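Local coordinates for SnoaL-like domain-containing protein (Sphaerobacter thermophilus, PDB 5TGN), which is of unknown function but belongs to the SnoaL-like family of the NTF2 clan, whose curved sheet and helices commonly enclose a ligand-binding pocket, at residues R11-R16 with S23-L28; A59-I64 with I90-D95; I64-M69 with V74-V79. One frame throughout, in Å; residues are numbered along the deposited sequence.

Contact 1 of 3, residues R11-R16 with S23-L28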
ATOM      1  N   ARG A  11      -5.447  16.462  14.688  1.00 20.72           N
ATOM      2  CA  ARG A  11      -4.680  17.567  14.117  1.00 22.98           C
ATOM      3  C   ARG A  11      -3.204  17.472  14.500  1.00 25.55           C
ATOM      4  O   ARG A  11      -2.319  17.802  13.697  1.00 22.01           O
ATOM      5  CB  ARG A  11      -5.244  18.917  14.582  1.00 28.20           C
ATOM      6  CG  ARG A  11      -6.635  19.304  14.041  1.00 33.09           C
ATOM      7  CD  ARG A  11      -7.204  20.469  14.897  1.00 41.63           C
ATOM      8  NE  ARG A  11      -8.547  20.864  14.481  1.00 41.19           N
ATOM      9  CZ  ARG A  11      -9.414  21.515  15.245  1.00 42.97           C
ATOM     10  NH1 ARG A  11      -9.090  21.847  16.485  1.00 44.44           N
ATOM     11  NH2 ARG A  11     -10.614  21.817  14.769  1.00 43.84           N
ATOM     12  N   GLU A  12      -2.920  17.096  15.751  1.00 22.02           N
ATOM     13  CA  GLU A  12      -1.530  16.976  16.171  1.00 22.86           C
ATOM     14  C   GLU A  12      -0.830  15.838  15.434  1.00 20.49           C
ATOM     15  O   GLU A  12       0.366  15.930  15.140  1.00 20.97           O
ATOM     16  CB  GLU A  12      -1.437  16.760  17.684  1.00 25.01           C
ATOM     17  CG  GLU A  12      -0.004  16.782  18.197  1.00 33.95           C
ATOM     18  CD  GLU A  12       0.663  18.143  18.000  1.00 40.05           C
ATOM     19  OE1 GLU A  12      -0.061  19.153  17.814  1.00 42.46           O
ATOM     20  OE2 GLU A  12       1.912  18.201  18.011  1.00 41.23           O
ATOM     21  N   TYR A  13      -1.548  14.747  15.166  1.00 18.79           N
ATOM     22  CA  TYR A  13      -0.965  13.657  14.389  1.00 17.05           C
ATOM     23  C   TYR A  13      -0.493  14.174  13.040  1.00 16.10           C
ATOM     24  O   TYR A  13       0.659  13.978  12.656  1.00 16.33           O
ATOM     25  CB  TYR A  13      -1.979  12.512  14.217  1.00 15.22           C
ATOM     26  CG  TYR A  13      -1.431  11.446  13.270  1.00 17.82           C
ATOM     27  CD1 TYR A  13      -0.656  10.391  13.751  1.00 19.02           C
ATOM     28  CD2 TYR A  13      -1.624  11.542  11.888  1.00 20.68           C
ATOM     29  CE1 TYR A  13      -0.121   9.432  12.882  1.00 21.68           C
ATOM     30  CE2 TYR A  13      -1.102  10.581  11.014  1.00 17.54           C
ATOM     31  CZ  TYR A  13      -0.347   9.544  11.524  1.00 20.93           C
ATOM     32  OH  TYR A  13       0.196   8.615  10.661  1.00 23.10           O
ATOM     33  N   ILE A  14      -1.352  14.914  12.340  1.00 20.55           N
ATOM     34  CA  ILE A  14      -0.947  15.494  11.060  1.00 18.99           C
ATOM     35  C   ILE A  14       0.257  16.414  11.240  1.00 21.68           C
ATOM     36  O   ILE A  14       1.176  16.429  10.415  1.00 19.41           O
ATOM     37  CB  ILE A  14      -2.130  16.247  10.414  1.00 22.70           C
ATOM     38  CG1 ILE A  14      -3.310  15.312  10.171  1.00 20.62           C
ATOM     39  CG2 ILE A  14      -1.689  16.917   9.077  1.00 17.93           C
ATOM     40  CD1 ILE A  14      -2.998  14.182   9.124  1.00 19.64           C
ATOM     41  N   SER A  15       0.257  17.226  12.292  1.00 20.54           N
ATOM     42  CA  SER A  15       1.374  18.155  12.463  1.00 23.46           C
ATOM     43  C   SER A  15       2.675  17.390  12.671  1.00 23.58           C
ATOM     44  O   SER A  15       3.727  17.760  12.125  1.00 25.49           O
ATOM     45  CB  SER A  15       1.094  19.104  13.635  1.00 31.83           C
ATOM     46  OG  SER A  15       2.147  20.032  13.810  1.00 39.48           O
ATOM     47  N   ARG A  16       2.613  16.305  13.441  1.00 22.02           N
ATOM     48  CA  ARG A  16       3.816  15.529  13.756  1.00 31.09           C
ATOM     49  C   ARG A  16       4.345  14.795  12.528  1.00 21.22           C
ATOM     50  O   ARG A  16       5.559  14.723  12.319  1.00 27.90           O
ATOM     51  CB  ARG A  16       3.524  14.528  14.885  1.00 21.62           C
ATOM     52  CG  ARG A  16       3.278  15.132  16.258  1.00 30.95           C
ATOM     53  CD  ARG A  16       4.430  15.983  16.719  1.00 40.07           C
ATOM     54  NE  ARG A  16       4.279  17.362  16.261  1.00 51.49           N
ATOM     55  CZ  ARG A  16       5.281  18.145  15.855  1.00 53.93           C
ATOM     56  NH1 ARG A  16       6.538  17.697  15.847  1.00 45.44           N
ATOM     57  NH2 ARG A  16       5.016  19.384  15.443  1.00 55.26           N
ATOM     58  N   SER A  23       8.389   9.807  16.810  1.00 26.55           N
ATOM     59  CA  SER A  23       8.186   9.650  18.249  1.00 24.58           C
ATOM     60  C   SER A  23       7.041  10.514  18.741  1.00 26.07           C
ATOM     61  O   SER A  23       6.226  10.072  19.557  1.00 26.42           O
ATOM     62  CB  SER A  23       9.452  10.006  19.029  1.00 30.83           C
ATOM     63  OG  SER A  23      10.540   9.187  18.657  1.00 33.45           O
ATOM     64  N   GLY A  24       6.986  11.762  18.301  1.00 20.23           N
ATOM     65  CA  GLY A  24       5.915  12.616  18.768  1.00 22.19           C
ATOM     66  C   GLY A  24       4.574  12.116  18.285  1.00 20.22           C
ATOM     67  O   GLY A  24       3.577  12.198  19.002  1.00 22.56           O
ATOM     68  N   ALA A  25       4.535  11.550  17.081  1.00 18.86           N
ATOM     69  CA  ALA A  25       3.274  10.986  16.613  1.00 19.03           C
ATOM     70  C   ALA A  25       2.912   9.733  17.397  1.00 18.93           C
ATOM     71  O   ALA A  25       1.748   9.546  17.770  1.00 19.52           O
ATOM     72  CB  ALA A  25       3.353  10.699  15.115  1.00 19.39           C
ATOM     73  N   ALA A  26       3.894   8.866  17.665  1.00 16.20           N
ATOM     74  CA  ALA A  26       3.628   7.657  18.440  1.00 18.54           C
ATOM     75  C   ALA A  26       3.099   7.979  19.835  1.00 24.95           C
ATOM     76  O   ALA A  26       2.223   7.272  20.349  1.00 22.87           O
ATOM     77  CB  ALA A  26       4.899   6.806  18.549  1.00 18.42           C
ATOM     78  N   ALA A  27       3.608   9.049  20.465  1.00 21.89           N
ATOM     79  CA  ALA A  27       3.123   9.438  21.795  1.00 19.76           C
ATOM     80  C   ALA A  27       1.635   9.776  21.811  1.00 24.46           C
ATOM     81  O   ALA A  27       1.029   9.795  22.893  1.00 21.52           O
ATOM     82  CB  ALA A  27       3.913  10.645  22.343  1.00 23.23           C
ATOM     83  N   LEU A  28       1.023  10.045  20.648  1.00 17.54           N
ATOM     84  CA  LEU A  28      -0.420  10.249  20.612  1.00 14.31           C
ATOM     85  C   LEU A  28      -1.220   8.961  20.714  1.00 16.81           C
ATOM     86  O   LEU A  28      -2.447   9.025  20.853  1.00 19.79           O
ATOM     87  CB  LEU A  28      -0.835  10.955  19.326  1.00 14.56           C
ATOM     88  CG  LEU A  28      -0.092  12.249  19.049  1.00 20.65           C
ATOM     89  CD1 LEU A  28      -0.487  12.693  17.645  1.00 20.01           C
ATOM     90  CD2 LEU A  28      -0.417  13.328  20.114  1.00 26.47           C
TER

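Contact 2 of 3, residues A59-I64 with I90-D95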
ATOM      1  N   ALA A  59       7.285  14.535   2.450  1.00 26.02           N
ATOM      2  CA  ALA A  59       5.947  14.838   1.967  1.00 25.54           C
ATOM      3  C   ALA A  59       5.365  15.912   2.864  1.00 31.96           C
ATOM      4  O   ALA A  59       5.785  16.071   4.009  1.00 30.06           O
ATOM      5  CB  ALA A  59       5.062  13.583   1.966  1.00 16.63           C
ATOM      6  N   THR A  60       4.408  16.670   2.337  1.00 29.45           N
ATOM      7  CA  THR A  60       3.633  17.571   3.174  1.00 26.17           C
ATOM      8  C   THR A  60       2.159  17.219   3.053  1.00 28.77           C
ATOM      9  O   THR A  60       1.670  16.899   1.964  1.00 25.25           O
ATOM     10  CB  THR A  60       3.842  19.054   2.805  1.00 36.39           C
ATOM     11  OG1 THR A  60       3.321  19.297   1.493  1.00 45.21           O
ATOM     12  CG2 THR A  60       5.308  19.412   2.840  1.00 43.27           C
ATOM     13  N   THR A  61       1.463  17.276   4.180  1.00 25.31           N
ATOM     14  CA  THR A  61       0.058  16.918   4.289  1.00 31.17           C
ATOM     15  C   THR A  61      -0.730  18.184   4.576  1.00 36.36           C
ATOM     16  O   THR A  61      -0.594  18.757   5.660  1.00 38.68           O
ATOM     17  CB  THR A  61      -0.149  15.906   5.411  1.00 40.94           C
ATOM     18  OG1 THR A  61       0.648  14.742   5.172  1.00 42.31           O
ATOM     19  CG2 THR A  61      -1.608  15.544   5.513  1.00 44.61           C
ATOM     20  N   ALA A  62      -1.567  18.606   3.628  1.00 37.93           N
ATOM     21  CA  ALA A  62      -2.270  19.879   3.726  1.00 35.19           C
ATOM     22  C   ALA A  62      -3.695  19.718   3.181  1.00 38.48           C
ATOM     23  O   ALA A  62      -4.177  18.597   2.955  1.00 35.45           O
ATOM     24  CB  ALA A  62      -1.486  20.977   2.992  1.00 35.77           C
ATOM     25  N   GLN A  63      -4.370  20.859   2.995  1.00 34.08           N
ATOM     26  CA  GLN A  63      -5.782  20.930   2.596  1.00 33.59           C
ATOM     27  C   GLN A  63      -6.639  19.956   3.401  1.00 35.31           C
ATOM     28  O   GLN A  63      -7.431  19.182   2.855  1.00 31.95           O
ATOM     29  CB  GLN A  63      -5.949  20.671   1.102  1.00 34.26           C
ATOM     30  CG  GLN A  63      -5.204  21.638   0.184  1.00 44.47           C
ATOM     31  CD  GLN A  63      -5.276  21.190  -1.260  1.00 51.42           C
ATOM     32  OE1 GLN A  63      -4.257  20.864  -1.868  1.00 55.81           O
ATOM     33  NE2 GLN A  63      -6.486  21.141  -1.809  1.00 52.92           N
ATOM     34  N   ILE A  64      -6.461  19.989   4.721  1.00 32.17           N
ATOM     35  CA  ILE A  64      -7.202  19.093   5.596  1.00 29.51           C
ATOM     36  C   ILE A  64      -8.645  19.559   5.706  1.00 32.56           C
ATOM     37  O   ILE A  64      -8.922  20.721   6.015  1.00 33.09           O
ATOM     38  CB  ILE A  64      -6.541  19.021   6.970  1.00 29.06           C
ATOM     39  CG1 ILE A  64      -5.137  18.417   6.828  1.00 31.10           C
ATOM     40  CG2 ILE A  64      -7.406  18.180   7.905  1.00 27.78           C
ATOM     41  CD1 ILE A  64      -5.156  16.909   6.575  1.00 31.17           C
ATOM     42  N   ILE A  90      -6.068  11.495   0.683  1.00 18.33           N
ATOM     43  CA  ILE A  90      -5.940  10.542   1.780  1.00 15.74           C
ATOM     44  C   ILE A  90      -7.048  10.785   2.796  1.00 22.62           C
ATOM     45  O   ILE A  90      -7.432  11.933   3.049  1.00 19.11           O
ATOM     46  CB  ILE A  90      -4.552  10.627   2.461  1.00 18.63           C
ATOM     47  CG1 ILE A  90      -3.417  10.362   1.460  1.00 21.92           C
ATOM     48  CG2 ILE A  90      -4.426   9.597   3.575  1.00 16.27           C
ATOM     49  CD1 ILE A  90      -3.442   8.978   0.812  1.00 22.27           C
ATOM     50  N   GLU A  91      -7.566   9.706   3.366  1.00 16.87           N
ATOM     51  CA  GLU A  91      -8.531   9.772   4.451  1.00 15.85           C
ATOM     52  C   GLU A  91      -7.895   9.138   5.681  1.00 16.09           C
ATOM     53  O   GLU A  91      -7.363   8.026   5.597  1.00 18.36           O
ATOM     54  CB  GLU A  91      -9.830   9.051   4.059  1.00 14.96           C
ATOM     55  CG  GLU A  91     -10.815   8.758   5.207  1.00 19.96           C
ATOM     56  CD  GLU A  91     -12.025   7.973   4.722  1.00 26.01           C
ATOM     57  OE1 GLU A  91     -11.929   6.731   4.559  1.00 25.67           O
ATOM     58  OE2 GLU A  91     -13.051   8.600   4.436  1.00 24.80           O
ATOM     59  N   TRP A  92      -7.921   9.855   6.810  1.00 16.21           N
ATOM     60  CA  TRP A  92      -7.421   9.363   8.098  1.00 17.61           C
ATOM     61  C   TRP A  92      -8.616   9.170   9.025  1.00 16.64           C
ATOM     62  O   TRP A  92      -9.354  10.123   9.291  1.00 21.08           O
ATOM     63  CB  TRP A  92      -6.433  10.353   8.729  1.00 13.31           C
ATOM     64  CG  TRP A  92      -5.116  10.517   8.004  1.00 18.12           C
ATOM     65  CD1 TRP A  92      -3.941   9.831   8.242  1.00 16.83           C
ATOM     66  CD2 TRP A  92      -4.821  11.464   6.965  1.00 13.27           C
ATOM     67  NE1 TRP A  92      -2.951  10.282   7.393  1.00 16.16           N
ATOM     68  CE2 TRP A  92      -3.468  11.281   6.599  1.00 18.07           C
ATOM     69  CE3 TRP A  92      -5.574  12.448   6.310  1.00 17.06           C
ATOM     70  CZ2 TRP A  92      -2.847  12.053   5.599  1.00 22.01           C
ATOM     71  CZ3 TRP A  92      -4.962  13.207   5.319  1.00 26.57           C
ATOM     72  CH2 TRP A  92      -3.610  12.996   4.968  1.00 21.66           C
ATOM     73  N   ILE A  93      -8.818   7.955   9.519  1.00 16.20           N
ATOM     74  CA  ILE A  93      -9.930   7.676  10.440  1.00 16.77           C
ATOM     75  C   ILE A  93      -9.320   7.377  11.797  1.00 18.12           C
ATOM     76  O   ILE A  93      -8.639   6.363  11.944  1.00 16.58           O
ATOM     77  CB  ILE A  93     -10.799   6.499   9.971  1.00 13.74           C
ATOM     78  CG1 ILE A  93     -11.319   6.744   8.540  1.00 18.86           C
ATOM     79  CG2 ILE A  93     -11.969   6.238  10.974  1.00 15.94           C
ATOM     80  CD1 ILE A  93     -12.036   5.506   7.936  1.00 23.95           C
ATOM     81  N   PHE A  94      -9.564   8.243  12.792  1.00 19.77           N
ATOM     82  CA  PHE A  94      -9.005   8.100  14.138  1.00 18.91           C
ATOM     83  C   PHE A  94     -10.089   7.585  15.082  1.00 22.00           C
ATOM     84  O   PHE A  94     -11.144   8.223  15.214  1.00 20.86           O
ATOM     85  CB  PHE A  94      -8.500   9.437  14.686  1.00 19.99           C
ATOM     86  CG  PHE A  94      -7.394  10.059  13.917  1.00 18.55           C
ATOM     87  CD1 PHE A  94      -6.067   9.907  14.335  1.00 17.51           C
ATOM     88  CD2 PHE A  94      -7.660  10.856  12.809  1.00 17.57           C
ATOM     89  CE1 PHE A  94      -5.017  10.522  13.630  1.00 19.93           C
ATOM     90  CE2 PHE A  94      -6.616  11.448  12.079  1.00 14.15           C
ATOM     91  CZ  PHE A  94      -5.308  11.286  12.478  1.00 18.87           C
ATOM     92  N   ASP A  95      -9.834   6.452  15.745  1.00 23.06           N
ATOM     93  CA  ASP A  95     -10.646   6.004  16.885  1.00 22.99           C
ATOM     94  C   ASP A  95      -9.902   6.351  18.171  1.00 25.89           C
ATOM     95  O   ASP A  95      -8.749   5.938  18.352  1.00 22.44           O
ATOM     96  CB  ASP A  95     -10.927   4.494  16.822  1.00 22.58           C
ATOM     97  CG  ASP A  95     -11.637   4.083  15.528  1.00 31.15           C
ATOM     98  OD1 ASP A  95     -12.748   4.604  15.272  1.00 31.89           O
ATOM     99  OD2 ASP A  95     -11.081   3.265  14.749  1.00 27.53           O
TER

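Contact 3 of 3, residues I64-M69 with V74-V79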
ATOM      1  N   ILE A  64      -6.461  19.989   4.721  1.00 32.17           N
ATOM      2  CA  ILE A  64      -7.202  19.093   5.596  1.00 29.51           C
ATOM      3  C   ILE A  64      -8.645  19.559   5.706  1.00 32.56           C
ATOM      4  O   ILE A  64      -8.922  20.721   6.015  1.00 33.09           O
ATOM      5  CB  ILE A  64      -6.541  19.021   6.970  1.00 29.06           C
ATOM      6  CG1 ILE A  64      -5.137  18.417   6.828  1.00 31.10           C
ATOM      7  CG2 ILE A  64      -7.406  18.180   7.905  1.00 27.78           C
ATOM      8  CD1 ILE A  64      -5.156  16.909   6.575  1.00 31.17           C
ATOM      9  N   ALA A  65      -9.574  18.662   5.417  1.00 34.02           N
ATOM     10  CA  ALA A  65     -10.976  18.891   5.713  1.00 36.50           C
ATOM     11  C   ALA A  65     -11.363  17.937   6.832  1.00 36.24           C
ATOM     12  O   ALA A  65     -11.107  16.731   6.748  1.00 29.22           O
ATOM     13  CB  ALA A  65     -11.861  18.686   4.482  1.00 33.13           C
ATOM     14  N   GLU A  66     -11.926  18.492   7.895  1.00 33.00           N
ATOM     15  CA  GLU A  66     -12.386  17.704   9.030  1.00 36.58           C
ATOM     16  C   GLU A  66     -13.789  17.237   8.670  1.00 40.39           C
ATOM     17  O   GLU A  66     -14.747  18.002   8.761  1.00 49.28           O
ATOM     18  CB  GLU A  66     -12.319  18.550  10.307  1.00 36.06           C
ATOM     19  CG  GLU A  66     -11.102  19.525  10.262  1.00 43.63           C
ATOM     20  CD  GLU A  66     -10.693  20.165  11.606  1.00 54.42           C
ATOM     21  OE1 GLU A  66     -11.577  20.657  12.354  1.00 50.59           O
ATOM     22  OE2 GLU A  66      -9.464  20.201  11.897  1.00 50.09           O
ATOM     23  N   ARG A  67     -13.904  15.991   8.204  1.00 33.50           N
ATOM     24  CA  ARG A  67     -15.190  15.462   7.739  1.00 39.29           C
ATOM     25  C   ARG A  67     -16.088  15.013   8.890  1.00 43.67           C
ATOM     26  O   ARG A  67     -17.313  15.158   8.817  1.00 44.94           O
ATOM     27  CB  ARG A  67     -14.971  14.281   6.790  1.00 35.83           C
ATOM     28  CG  ARG A  67     -14.177  14.621   5.549  1.00 37.39           C
ATOM     29  CD  ARG A  67     -14.958  15.522   4.621  1.00 36.23           C
ATOM     30  NE  ARG A  67     -14.266  15.657   3.349  1.00 54.47           N
ATOM     31  CZ  ARG A  67     -14.347  16.711   2.541  1.00 60.14           C
ATOM     32  NH1 ARG A  67     -13.657  16.712   1.403  1.00 63.77           N
ATOM     33  NH2 ARG A  67     -15.098  17.761   2.871  1.00 54.44           N
ATOM     34  N   THR A  68     -15.509  14.412   9.925  1.00 36.16           N
ATOM     35  CA  THR A  68     -16.236  13.938  11.098  1.00 43.19           C
ATOM     36  C   THR A  68     -15.440  14.396  12.301  1.00 39.85           C
ATOM     37  O   THR A  68     -14.215  14.231  12.323  1.00 33.06           O
ATOM     38  CB  THR A  68     -16.364  12.397  11.148  1.00 37.16           C
ATOM     39  OG1 THR A  68     -17.295  11.923  10.177  1.00 39.91           O
ATOM     40  CG2 THR A  68     -16.794  11.900  12.533  1.00 38.48           C
HETATM   41  N   MSE A  69     -16.119  14.978  13.281  1.00 40.22           N
HETATM   42  CA  MSE A  69     -15.472  15.194  14.560  1.00 44.11           C
HETATM   43  C   MSE A  69     -16.449  14.967  15.701  1.00 43.43           C
HETATM   44  O   MSE A  69     -17.588  15.455  15.710  1.00 48.40           O
HETATM   45  CB  MSE A  69     -14.840  16.578  14.608  1.00 51.74           C
HETATM   46  CG  MSE A  69     -15.493  17.567  15.538  1.00 78.29           C
HETATM   47 SE   MSE A  69     -14.742  19.327  15.217  1.00100.72          SE
HETATM   48  CE  MSE A  69     -14.417  19.182  13.282  1.00 86.05           C
ATOM     49  N   VAL A  74     -12.678  10.648  14.640  1.00 19.76           N
ATOM     50  CA  VAL A  74     -12.415  11.770  13.739  1.00 19.30           C
ATOM     51  C   VAL A  74     -12.078  11.211  12.359  1.00 19.77           C
ATOM     52  O   VAL A  74     -11.272  10.276  12.241  1.00 24.26           O
ATOM     53  CB  VAL A  74     -11.262  12.650  14.265  1.00 22.58           C
ATOM     54  CG1 VAL A  74     -10.929  13.745  13.269  1.00 20.61           C
ATOM     55  CG2 VAL A  74     -11.621  13.268  15.629  1.00 26.03           C
ATOM     56  N   VAL A  75     -12.663  11.798  11.318  1.00 20.89           N
ATOM     57  CA  VAL A  75     -12.260  11.544   9.941  1.00 19.41           C
ATOM     58  C   VAL A  75     -11.704  12.833   9.353  1.00 22.36           C
ATOM     59  O   VAL A  75     -12.416  13.847   9.284  1.00 22.88           O
ATOM     60  CB  VAL A  75     -13.424  11.017   9.099  1.00 20.08           C
ATOM     61  CG1 VAL A  75     -12.966  10.719   7.659  1.00 20.52           C
ATOM     62  CG2 VAL A  75     -14.044   9.782   9.760  1.00 25.19           C
ATOM     63  N   LEU A  76     -10.446  12.788   8.902  1.00 20.25           N
ATOM     64  CA  LEU A  76      -9.857  13.875   8.119  1.00 20.23           C
ATOM     65  C   LEU A  76      -9.646  13.411   6.684  1.00 18.43           C
ATOM     66  O   LEU A  76      -9.269  12.261   6.449  1.00 21.67           O
ATOM     67  CB  LEU A  76      -8.506  14.329   8.676  1.00 15.35           C
ATOM     68  CG  LEU A  76      -8.403  14.646  10.167  1.00 21.06           C
ATOM     69  CD1 LEU A  76      -6.953  14.988  10.494  1.00 20.86           C
ATOM     70  CD2 LEU A  76      -9.375  15.786  10.550  1.00 16.38           C
ATOM     71  N   HIS A  77      -9.894  14.304   5.729  1.00 22.01           N
ATOM     72  CA  HIS A  77      -9.475  14.121   4.348  1.00 19.22           C
ATOM     73  C   HIS A  77      -8.392  15.142   4.048  1.00 25.15           C
ATOM     74  O   HIS A  77      -8.430  16.266   4.560  1.00 28.32           O
ATOM     75  CB  HIS A  77     -10.643  14.277   3.378  1.00 17.89           C
ATOM     76  CG  HIS A  77     -11.605  13.127   3.412  1.00 26.54           C
ATOM     77  ND1 HIS A  77     -12.613  12.970   2.489  1.00 29.41           N
ATOM     78  CD2 HIS A  77     -11.698  12.066   4.255  1.00 24.16           C
ATOM     79  CE1 HIS A  77     -13.292  11.866   2.764  1.00 34.08           C
ATOM     80  NE2 HIS A  77     -12.755  11.300   3.832  1.00 27.30           N
ATOM     81  N   GLY A  78      -7.404  14.745   3.253  1.00 23.05           N
ATOM     82  CA  GLY A  78      -6.313  15.667   2.996  1.00 24.47           C
ATOM     83  C   GLY A  78      -5.595  15.317   1.712  1.00 23.62           C
ATOM     84  O   GLY A  78      -5.895  14.318   1.054  1.00 20.99           O
ATOM     85  N   VAL A  79      -4.648  16.178   1.347  1.00 17.92           N
ATOM     86  CA  VAL A  79      -3.833  16.002   0.153  1.00 20.56           C
ATOM     87  C   VAL A  79      -2.397  15.858   0.628  1.00 21.49           C
ATOM     88  O   VAL A  79      -1.910  16.693   1.396  1.00 22.13           O
ATOM     89  CB  VAL A  79      -3.998  17.189  -0.828  1.00 21.79           C
ATOM     90  CG1 VAL A  79      -3.139  16.996  -2.083  1.00 18.95           C
ATOM     91  CG2 VAL A  79      -5.450  17.376  -1.203  1.00 28.97           C
TER
HETATM   92  O   HOH W   1     -12.510  14.428   0.194  1.00 47.02           O

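Contact 1 of 3, residues R11-R16 with S23-L28
L28 drives its two methyl groups against helix 6-18 at E12 and Y13 and supplies the largest share of the buried surface. The CD1 methyl sits 3.4 Å from Y13 N and 3.7 Å from Y13 CB, so it lies on the helix backbone as much as on a side chain. Its twin reaches the aliphatic part of E12, with L28 CD2 4.0 Å from E12 CG, and the two side chains cross at about a right angle.

One turn further along helix 6-18, R16 meets helix 22-26. Its CB touches A25 CB at 3.8 Å, and the CA atoms of R16 and A25 are the nearest pair across the two segments. R16 CG lies 3.9 Å from G24 C; a side chain at this position would crowd R16 CD, which the glycine avoids. The chain of R16 then bends twice (chi2 -57°, chi3 88°), which turns the guanidinium away from helix 22-26. On its way out, R16 NE makes a weak hydrogen bond, part of a salt bridge, to E12 OE2 at 3.1 Å, while NH1 forms a salt bridge with D21, the stronger partner. The same aspartate accepts from G24 N, so the link between the two helices bonds to both of them.

A25 CB also meets the Y13 ring obliquely, 4.2 Å from Y13 CD1. I53 of helix 46-54 touches both residues, and I101 of strand 100-108 backs L28.

No hydrogen bond passes between the two segments. Methyl and methylene groups join them, and the charges of E12 and R16 pair along the outer side, consistent with an apolar interface whose polar ends are turned outward.

Contact 2 of 3, residues A59-I64 with I90-D95
W92, whose indole meets T61 and I64, is fixed to the sheet by its backbone, where W92 N probably donates a hydrogen bond to L76 O. No hydrogen bond runs between segments 59-64 and 90-95 themselves, which lie on strands separated by strand 73-81; the indole reaches across strand 73-81 to segment 59-64.

The six-membered part of the ring does the touching. T61 CG2 comes within 3.3 Å of W92 CH2, a tight carbon-carbon approach, and is 3.7 Å from W92 CZ2. The two side chains arrive from opposite directions. With T61 CG2 anti to the backbone N (OG1 at chi1 -58°), it is the methyl, not the hydroxyl, that is presented to the indole. I64 joins from the other end of the segment, its CD1 3.9 Å from W92 CZ3 and its chain crossing the tryptophan side chain at about a right angle. Both methyls approach obliquely. Within segment 90-95, I90 CG2 rests 3.5 Å above one face of the W92 indole, displaced toward the rim, and probably limits how the ring can tilt. The backbone of T61 is held in turn by the side chain of N18, which accepts from T61 N. A glycerol, probably from the crystallisation liquor, lies about 4 Å from the W92 side chain and may mark a pocket at the concave side of an NTF2-like sheet.

Helix 6-18 lies over this apolar patch, with I14 touching both T61 and W92. On the same face, strand 73-81 contributes V80 beside T61 and I90, while strand 100-108 packs against I90 through I106.

Contact 3 of 3, residues I64-M69 with V74-V79
R67 lays its aliphatic chain over H77: R67 CG stands 3.7 Å from the centroid of the imidazole, only 10° off the ring normal, as a CH-pi contact. A bend at chi2 (-69°) carries the guanidinium past the ring toward its ND1 edge, and the two flat groups end almost perpendicular, their planes 89° apart. One water closes the corner, 2.8 Å from R67 NH1 and 2.7 Å from H77 ND1, lying in the plane of both groups. The methyl of A65 covers one face of the guanidinium, with A65 CB 3.7 Å above the plane of the R67 group. H77 NE2 is bonded to E91 on the neighbouring strand, so both ring nitrogens have partners. Without the imidazole of H77, as with an alanine here, E91 and the water would probably each lose a partner, and the R67 chain, no longer seated on a ring face, would be freer to turn.

The backbone sets these positions. A65 and H77 form an antiparallel hydrogen-bonded pair, A65 N donating to H77 O at 2.8 Å and H77 N to A65 O at 2.9 Å. Beyond it the register slips by one in a classic beta bulge: R67 N and T68 N both donate to V75 O, the former at 2.8 Å. V75 N returns a bond to T68 O.

On the other face, L76 CD2 packs beside E66 and 4.1 Å from I64 CG2, and the E66 carboxylate reaches R11 in a salt bridge. This face turns to helix 6-18, where I14 meets L76 and I7 and A10 meet V74. Strand 60-69 is outermost in this chain's sheet, and strand 73-81 joins the hairpin to strand 88-97.

In the fold
Contacts 2 and 3 share I64 and strand 60-69, and their centres lie about 7 Å apart; contact 3 is nested within the chain loop that contact 2 closes. Contact 1 precedes both along the chain, its centre about 12 Å from that of contact 2 and 15 Å from that of contact 3. Helix 6-18 makes the connection: Y13 CB packs 3.7 Å from F94 CE1, I14 CG1 lies 3.7 Å from L76 CD1, and R11 NE pairs with E66 OE2 at 2.8 Å. The glycerol near W92 also lies about 6 Å from the Y13 side chain; though probably a crystallisation additive, it may mark a pocket that contacts 1 and 2 both border.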